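Local coordinates for phosphoglycolate phosphatase (PDB 1L6R), which catalyses the magnesium-dependent dephosphorylation of 2-phosphoglycolate to glycolate and, less efficiently, releases phosphate from inorganic pyrophosphate, at residues 26-39 / 214-227. The protein carries 1 engineered substitution. Numbering follows the deposited sequence.
Sequences KAIESIRSAEKKGL and GEEIGQIFKHFELM
F221 meets helix 26-36 along its ring edge, where CA of I31 lies in the ring plane, while L39 covers one face: CD2 of L39 stands 4.2 Å from the ring centroid, a CH-pi contact. The chi1 of L39 (180°) turns CG away from the backbone N, bringing this methyl over the ring, and L226 CD1 touches it too. The ring carbon CD2 of F221 packs 3.6 Å from A34 CB. Nearer the helix starts, I217 divides its branches, CG1 against A27 CB and CG2 against S30 CB. The C-terminal M227 bends at chi3 (83°), laying SD beside S30 CB and CE 3.7 Å from S33 CB.

S30 OG donates to K26 O within its own helix and receives a bond from a water that also donates to G214 O and accepts from G218 N, bridging the helices where a side chain at G218 would collide with S30. A second water joins A34 O to L226 O, which A34 CA approaches at 3.4 Å in a CA-H...O contact. Near the helix starts, the extended K26 chain forms a salt bridge, its NZ 2.9 Å from E215 OE1 and above the carboxylate plane. A glutamine in place of E215 would probably leave the K26 ammonium without its charged mate.

Helices 26-36 and 215-223 run in roughly the same direction, 28° apart with axes 7.8 Å from each other, in the Rossmann-like core of this HAD-superfamily hydrolase. I217 reaches I175 on strand 172-175, and I220 packs against strands 172-175, 190-193 and 207-208, seating the C-terminal helix on the central sheet.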
ATOM      1  N   LYS A  26      16.443  26.835   1.486  1.00 12.86           N
ATOM      2  CA  LYS A  26      16.974  26.203   2.689  1.00 14.13           C
ATOM      3  C   LYS A  26      16.883  24.681   2.531  1.00 13.03           C
ATOM      4  O   LYS A  26      17.792  23.949   2.925  1.00 13.11           O
ATOM      5  CB  LYS A  26      16.200  26.649   3.929  1.00 14.71           C
ATOM      6  CG  LYS A  26      16.483  28.087   4.342  1.00 17.95           C
ATOM      7  CD  LYS A  26      15.716  28.444   5.596  1.00 20.11           C
ATOM      8  CE  LYS A  26      15.943  29.894   5.989  1.00 23.43           C
ATOM      9  NZ  LYS A  26      15.120  30.251   7.180  1.00 25.86           N
ATOM     10  N   ALA A  27      15.791  24.195   1.943  1.00 12.84           N
ATOM     11  CA  ALA A  27      15.652  22.752   1.736  1.00 12.31           C
ATOM     12  C   ALA A  27      16.716  22.262   0.745  1.00 12.05           C
ATOM     13  O   ALA A  27      17.282  21.181   0.910  1.00 13.27           O
ATOM     14  CB  ALA A  27      14.249  22.423   1.221  1.00 12.10           C
ATOM     15  N   ILE A  28      16.984  23.058  -0.289  1.00 12.76           N
ATOM     16  CA  ILE A  28      17.998  22.701  -1.270  1.00 12.32           C
ATOM     17  C   ILE A  28      19.361  22.560  -0.589  1.00 13.21           C
ATOM     18  O   ILE A  28      20.063  21.580  -0.807  1.00 13.38           O
ATOM     19  CB  ILE A  28      18.118  23.774  -2.378  1.00 12.48           C
ATOM     20  CG1 ILE A  28      16.860  23.776  -3.255  1.00 12.97           C
ATOM     21  CG2 ILE A  28      19.346  23.489  -3.241  1.00 13.31           C
ATOM     22  CD1 ILE A  28      16.803  24.942  -4.241  1.00 13.77           C
ATOM     23  N   GLU A  29      19.735  23.532   0.240  1.00 14.11           N
ATOM     24  CA  GLU A  29      21.031  23.441   0.905  1.00 14.03           C
ATOM     25  C   GLU A  29      21.076  22.283   1.899  1.00 13.87           C
ATOM     26  O   GLU A  29      22.119  21.655   2.057  1.00 15.01           O
ATOM     27  CB  GLU A  29      21.390  24.756   1.597  1.00 15.08           C
ATOM     28  CG  GLU A  29      21.578  25.954   0.638  1.00 15.99           C
ATOM     29  CD  GLU A  29      22.708  25.779  -0.396  1.00 18.29           C
ATOM     30  OE1 GLU A  29      23.496  24.808  -0.316  1.00 18.58           O
ATOM     31  OE2 GLU A  29      22.818  26.640  -1.302  1.00 19.37           O
ATOM     32  N   SER A  30      19.952  21.984   2.554  1.00 13.57           N
ATOM     33  CA  SER A  30      19.922  20.860   3.492  1.00 14.18           C
ATOM     34  C   SER A  30      20.159  19.562   2.723  1.00 14.08           C
ATOM     35  O   SER A  30      20.893  18.678   3.162  1.00 14.57           O
ATOM     36  CB  SER A  30      18.573  20.792   4.214  1.00 14.96           C
ATOM     37  OG  SER A  30      18.371  21.934   5.026  1.00 15.93           O
ATOM     38  N   ILE A  31      19.519  19.445   1.564  1.00 13.46           N
ATOM     39  CA  ILE A  31      19.693  18.255   0.751  1.00 12.78           C
ATOM     40  C   ILE A  31      21.153  18.118   0.305  1.00 12.21           C
ATOM     41  O   ILE A  31      21.741  17.048   0.426  1.00 13.33           O
ATOM     42  CB  ILE A  31      18.759  18.298  -0.481  1.00 12.17           C
ATOM     43  CG1 ILE A  31      17.319  18.012  -0.039  1.00 13.15           C
ATOM     44  CG2 ILE A  31      19.215  17.283  -1.541  1.00 12.91           C
ATOM     45  CD1 ILE A  31      16.285  18.297  -1.112  1.00 12.97           C
ATOM     46  N   ARG A  32      21.739  19.198  -0.199  1.00 13.51           N
ATOM     47  CA  ARG A  32      23.127  19.123  -0.645  1.00 13.22           C
ATOM     48  C   ARG A  32      24.069  18.798   0.508  1.00 14.06           C
ATOM     49  O   ARG A  32      25.013  18.037   0.326  1.00 15.09           O
ATOM     50  CB  ARG A  32      23.546  20.428  -1.322  1.00 14.16           C
ATOM     51  CG  ARG A  32      22.818  20.661  -2.639  1.00 13.85           C
ATOM     52  CD  ARG A  32      23.155  22.021  -3.217  1.00 14.45           C
ATOM     53  NE  ARG A  32      22.434  22.260  -4.469  1.00 14.16           N
ATOM     54  CZ  ARG A  32      22.376  23.438  -5.083  1.00 12.85           C
ATOM     55  NH1 ARG A  32      23.000  24.492  -4.566  1.00 14.54           N
ATOM     56  NH2 ARG A  32      21.677  23.566  -6.206  1.00 13.30           N
ATOM     57  N   SER A  33      23.808  19.362   1.684  1.00 14.20           N
ATOM     58  CA  SER A  33      24.646  19.093   2.849  1.00 15.08           C
ATOM     59  C   SER A  33      24.565  17.613   3.220  1.00 16.15           C
ATOM     60  O   SER A  33      25.589  16.959   3.412  1.00 16.74           O
ATOM     61  CB  SER A  33      24.207  19.950   4.038  1.00 16.70           C
ATOM     62  OG  SER A  33      24.506  21.323   3.829  1.00 19.97           O
ATOM     63  N   ALA A  34      23.349  17.077   3.303  1.00 14.62           N
ATOM     64  CA  ALA A  34      23.179  15.671   3.658  1.00 15.13           C
ATOM     65  C   ALA A  34      23.807  14.747   2.620  1.00 14.59           C
ATOM     66  O   ALA A  34      24.421  13.739   2.970  1.00 16.19           O
ATOM     67  CB  ALA A  34      21.700  15.343   3.832  1.00 15.30           C
ATOM     68  N   GLU A  35      23.657  15.080   1.340  1.00 14.37           N
ATOM     69  CA  GLU A  35      24.241  14.255   0.288  1.00 14.57           C
ATOM     70  C   GLU A  35      25.761  14.238   0.390  1.00 16.41           C
ATOM     71  O   GLU A  35      26.381  13.197   0.189  1.00 16.31           O
ATOM     72  CB  GLU A  35      23.804  14.753  -1.095  1.00 13.38           C
ATOM     73  CG  GLU A  35      22.314  14.580  -1.332  1.00 13.65           C
ATOM     74  CD  GLU A  35      21.906  15.038  -2.715  1.00 14.35           C
ATOM     75  OE1 GLU A  35      22.482  16.042  -3.184  1.00 16.48           O
ATOM     76  OE2 GLU A  35      21.016  14.415  -3.337  1.00 14.52           O
ATOM     77  N   LYS A  36      26.361  15.381   0.716  1.00 16.65           N
ATOM     78  CA  LYS A  36      27.816  15.425   0.853  1.00 19.80           C
ATOM     79  C   LYS A  36      28.267  14.496   1.979  1.00 20.36           C
ATOM     80  O   LYS A  36      29.374  13.952   1.934  1.00 20.58           O
ATOM     81  CB  LYS A  36      28.306  16.850   1.136  1.00 21.83           C
ATOM     82  CG  LYS A  36      28.377  17.736  -0.097  0.83 25.92           C
ATOM     83  CD  LYS A  36      29.272  18.950   0.130  0.54 28.76           C
ATOM     84  CE  LYS A  36      28.828  19.762   1.331  0.75 30.40           C
ATOM     85  NZ  LYS A  36      29.561  21.057   1.433  0.34 31.93           N
ATOM     86  N   LYS A  37      27.413  14.317   2.985  1.00 19.68           N
ATOM     87  CA  LYS A  37      27.729  13.445   4.116  1.00 21.89           C
ATOM     88  C   LYS A  37      27.412  11.980   3.834  1.00 20.80           C
ATOM     89  O   LYS A  37      27.569  11.125   4.710  1.00 22.76           O
ATOM     90  CB  LYS A  37      26.984  13.899   5.376  1.00 23.07           C
ATOM     91  CG  LYS A  37      27.566  15.141   6.039  0.95 28.01           C
ATOM     92  CD  LYS A  37      27.623  16.292   5.063  0.20 30.94           C
ATOM     93  CE  LYS A  37      27.971  17.603   5.729  0.20 33.33           C
ATOM     94  NZ  LYS A  37      27.865  18.702   4.735  0.95 33.51           N
ATOM     95  N   GLY A  38      26.946  11.692   2.620  1.00 18.67           N
ATOM     96  CA  GLY A  38      26.665  10.316   2.247  1.00 17.69           C
ATOM     97  C   GLY A  38      25.234   9.861   2.015  1.00 17.72           C
ATOM     98  O   GLY A  38      25.026   8.717   1.615  1.00 19.45           O
ATOM     99  N   LEU A  39      24.255  10.729   2.253  1.00 16.14           N
ATOM    100  CA  LEU A  39      22.858  10.351   2.057  1.00 15.09           C
ATOM    101  C   LEU A  39      22.476  10.324   0.584  1.00 14.73           C
ATOM    102  O   LEU A  39      22.899  11.187  -0.186  1.00 15.35           O
ATOM    103  CB  LEU A  39      21.939  11.342   2.780  1.00 14.97           C
ATOM    104  CG  LEU A  39      20.426  11.102   2.675  1.00 13.44           C
ATOM    105  CD1 LEU A  39      20.042   9.846   3.448  1.00 14.67           C
ATOM    106  CD2 LEU A  39      19.675  12.302   3.224  1.00 14.78           C
ATOM    107  N   GLY A 214       9.512  23.606   3.643  1.00 13.51           N
ATOM    108  CA  GLY A 214      10.894  23.365   3.283  1.00 12.95           C
ATOM    109  C   GLY A 214      11.851  23.425   4.448  1.00 12.83           C
ATOM    110  O   GLY A 214      12.913  22.813   4.412  1.00 13.43           O
ATOM    111  N   GLU A 215      11.470  24.154   5.492  1.00 13.03           N
ATOM    112  CA  GLU A 215      12.339  24.283   6.654  1.00 13.86           C
ATOM    113  C   GLU A 215      12.372  23.030   7.513  1.00 13.73           C
ATOM    114  O   GLU A 215      13.218  22.901   8.397  1.00 15.20           O
ATOM    115  CB  GLU A 215      11.942  25.515   7.478  1.00 16.36           C
ATOM    116  CG  GLU A 215      12.206  26.802   6.709  1.00 19.82           C
ATOM    117  CD  GLU A 215      12.241  28.043   7.571  1.00 23.89           C
ATOM    118  OE1 GLU A 215      12.433  29.137   6.997  1.00 24.35           O
ATOM    119  OE2 GLU A 215      12.086  27.928   8.805  1.00 27.14           O
ATOM    120  N   GLU A 216      11.473  22.086   7.246  1.00 13.16           N
ATOM    121  CA  GLU A 216      11.479  20.846   8.012  1.00 12.94           C
ATOM    122  C   GLU A 216      12.612  19.930   7.551  1.00 13.43           C
ATOM    123  O   GLU A 216      13.076  19.082   8.309  1.00 13.66           O
ATOM    124  CB  GLU A 216      10.140  20.089   7.874  1.00 12.47           C
ATOM    125  CG  GLU A 216       9.866  19.455   6.507  1.00 14.48           C
ATOM    126  CD  GLU A 216       9.073  20.363   5.597  1.00 13.17           C
ATOM    127  OE1 GLU A 216       9.340  21.580   5.586  1.00 13.36           O
ATOM    128  OE2 GLU A 216       8.181  19.845   4.877  1.00 13.90           O
ATOM    129  N   ILE A 217      13.080  20.110   6.319  1.00 12.73           N
ATOM    130  CA  ILE A 217      14.122  19.232   5.800  1.00 12.59           C
ATOM    131  C   ILE A 217      15.393  19.269   6.644  1.00 12.83           C
ATOM    132  O   ILE A 217      15.906  18.220   7.054  1.00 14.30           O
ATOM    133  CB  ILE A 217      14.435  19.566   4.322  1.00 12.88           C
ATOM    134  CG1 ILE A 217      13.146  19.472   3.484  1.00 13.55           C
ATOM    135  CG2 ILE A 217      15.502  18.626   3.795  1.00 14.94           C
ATOM    136  CD1 ILE A 217      12.431  18.124   3.557  1.00 14.42           C
ATOM    137  N   GLY A 218      15.875  20.477   6.924  1.00 14.11           N
ATOM    138  CA  GLY A 218      17.073  20.620   7.729  1.00 14.51           C
ATOM    139  C   GLY A 218      16.903  20.062   9.130  1.00 14.15           C
ATOM    140  O   GLY A 218      17.782  19.356   9.633  1.00 14.75           O
ATOM    141  N   GLN A 219      15.778  20.356   9.777  1.00 14.74           N
ATOM    142  CA  GLN A 219      15.586  19.845  11.134  1.00 14.67           C
ATOM    143  C   GLN A 219      15.459  18.326  11.160  1.00 15.12           C
ATOM    144  O   GLN A 219      15.954  17.671  12.076  1.00 16.34           O
ATOM    145  CB  GLN A 219      14.365  20.473  11.798  1.00 14.41           C
ATOM    146  CG  GLN A 219      14.286  20.102  13.283  1.00 14.39           C
ATOM    147  CD  GLN A 219      13.020  20.566  13.953  1.00 16.50           C
ATOM    148  OE1 GLN A 219      11.925  20.378  13.430  1.00 16.43           O
ATOM    149  NE2 GLN A 219      13.156  21.156  15.137  1.00 15.52           N
ATOM    150  N   ILE A 220      14.783  17.767  10.158  1.00 13.93           N
ATOM    151  CA  ILE A 220      14.619  16.323  10.062  1.00 13.45           C
ATOM    152  C   ILE A 220      15.979  15.657   9.878  1.00 14.18           C
ATOM    153  O   ILE A 220      16.299  14.700  10.575  1.00 15.57           O
ATOM    154  CB  ILE A 220      13.684  15.946   8.879  1.00 13.64           C
ATOM    155  CG1 ILE A 220      12.243  16.325   9.220  1.00 13.83           C
ATOM    156  CG2 ILE A 220      13.794  14.463   8.564  1.00 14.12           C
ATOM    157  CD1 ILE A 220      11.314  16.272   8.015  1.00 13.34           C
ATOM    158  N   PHE A 221      16.778  16.166   8.943  1.00 15.88           N
ATOM    159  CA  PHE A 221      18.096  15.589   8.697  1.00 15.38           C
ATOM    160  C   PHE A 221      18.972  15.677   9.949  1.00 16.79           C
ATOM    161  O   PHE A 221      19.670  14.717  10.289  1.00 17.75           O
ATOM    162  CB  PHE A 221      18.784  16.297   7.516  1.00 15.52           C
ATOM    163  CG  PHE A 221      18.219  15.929   6.156  1.00 14.67           C
ATOM    164  CD1 PHE A 221      17.361  14.840   5.994  1.00 14.02           C
ATOM    165  CD2 PHE A 221      18.588  16.659   5.027  1.00 13.81           C
ATOM    166  CE1 PHE A 221      16.877  14.480   4.726  1.00 14.58           C
ATOM    167  CE2 PHE A 221      18.112  16.309   3.748  1.00 14.51           C
ATOM    168  CZ  PHE A 221      17.260  15.221   3.600  1.00 14.34           C
ATOM    169  N   LYS A 222      18.927  16.813  10.635  1.00 17.00           N
ATOM    170  CA  LYS A 222      19.719  16.980  11.857  1.00 19.32           C
ATOM    171  C   LYS A 222      19.271  15.974  12.904  1.00 19.53           C
ATOM    172  O   LYS A 222      20.095  15.353  13.574  1.00 20.79           O
ATOM    173  CB  LYS A 222      19.562  18.389  12.419  1.00 20.89           C
ATOM    174  CG  LYS A 222      20.257  19.463  11.607  0.79 23.41           C
ATOM    175  CD  LYS A 222      20.023  20.836  12.211  0.87 26.22           C
ATOM    176  CE  LYS A 222      20.731  21.915  11.410  0.22 28.56           C
ATOM    177  NZ  LYS A 222      20.291  21.917   9.989  0.71 30.39           N
ATOM    178  N   HIS A 223      17.963  15.812  13.048  1.00 18.61           N
ATOM    179  CA  HIS A 223      17.437  14.870  14.021  1.00 19.16           C
ATOM    180  C   HIS A 223      17.982  13.460  13.806  1.00 19.28           C
ATOM    181  O   HIS A 223      18.323  12.766  14.767  1.00 20.62           O
ATOM    182  CB  HIS A 223      15.909  14.845  13.964  1.00 19.39           C
ATOM    183  CG  HIS A 223      15.288  13.872  14.915  1.00 21.32           C
ATOM    184  ND1 HIS A 223      14.879  12.613  14.534  1.00 20.19           N
ATOM    185  CD2 HIS A 223      15.037  13.965  16.243  1.00 20.78           C
ATOM    186  CE1 HIS A 223      14.399  11.972  15.586  1.00 20.81           C
ATOM    187  NE2 HIS A 223      14.485  12.770  16.634  1.00 22.67           N
ATOM    188  N   PHE A 224      18.061  13.033  12.549  1.00 19.05           N
ATOM    189  CA  PHE A 224      18.559  11.704  12.229  1.00 19.60           C
ATOM    190  C   PHE A 224      20.076  11.666  11.999  1.00 20.42           C
ATOM    191  O   PHE A 224      20.609  10.690  11.471  1.00 20.63           O
ATOM    192  CB  PHE A 224      17.811  11.162  11.006  1.00 19.59           C
ATOM    193  CG  PHE A 224      16.374  10.813  11.285  1.00 19.92           C
ATOM    194  CD1 PHE A 224      16.054   9.738  12.113  1.00 21.16           C
ATOM    195  CD2 PHE A 224      15.341  11.565  10.737  1.00 18.45           C
ATOM    196  CE1 PHE A 224      14.727   9.417  12.391  1.00 21.27           C
ATOM    197  CE2 PHE A 224      14.011  11.255  11.005  1.00 19.77           C
ATOM    198  CZ  PHE A 224      13.700  10.177  11.835  1.00 20.26           C
ATOM    199  N   GLU A 225      20.756  12.734  12.402  1.00 21.29           N
ATOM    200  CA  GLU A 225      22.210  12.838  12.264  1.00 24.35           C
ATOM    201  C   GLU A 225      22.672  12.647  10.823  1.00 24.09           C
ATOM    202  O   GLU A 225      23.675  11.977  10.561  1.00 24.13           O
ATOM    203  CB  GLU A 225      22.901  11.805  13.161  1.00 27.05           C
ATOM    204  CG  GLU A 225      22.550  11.926  14.637  0.79 32.94           C
ATOM    205  CD  GLU A 225      23.282  10.908  15.492  0.59 35.53           C
ATOM    206  OE1 GLU A 225      23.182   9.699  15.196  0.61 37.29           O
ATOM    207  OE2 GLU A 225      23.956  11.319  16.461  0.48 37.95           O
ATOM    208  N   LEU A 226      21.941  13.247   9.889  1.00 22.00           N
ATOM    209  CA  LEU A 226      22.269  13.144   8.472  1.00 23.28           C
ATOM    210  C   LEU A 226      22.927  14.428   7.980  1.00 24.09           C
ATOM    211  O   LEU A 226      23.442  14.478   6.865  1.00 24.50           O
ATOM    212  CB  LEU A 226      21.000  12.858   7.659  1.00 22.04           C
ATOM    213  CG  LEU A 226      20.311  11.524   7.968  1.00 22.24           C
ATOM    214  CD1 LEU A 226      18.976  11.441   7.242  1.00 21.65           C
ATOM    215  CD2 LEU A 226      21.221  10.375   7.547  1.00 22.51           C
ATOM    216  N   MET A 227      22.900  15.455   8.825  1.00 25.68           N
ATOM    217  CA  MET A 227      23.494  16.755   8.522  1.00 29.29           C
ATOM    218  C   MET A 227      24.441  17.172   9.636  1.00 31.02           C
ATOM    219  O   MET A 227      25.586  17.567   9.324  1.00 33.03           O
ATOM    220  CB  MET A 227      22.414  17.825   8.378  1.00 29.85           C
ATOM    221  CG  MET A 227      21.999  18.109   6.959  0.95 29.56           C
ATOM    222  SD  MET A 227      20.944  19.547   6.933  0.90 27.66           S
ATOM    223  CE  MET A 227      22.159  20.861   6.948  0.60 30.08           C
TER
HETATM  224  O   HOH W   1      15.594  22.843   5.369  1.00 15.09           O
HETATM  225  O   HOH W   2      23.903  12.412   5.320  1.00 22.13           O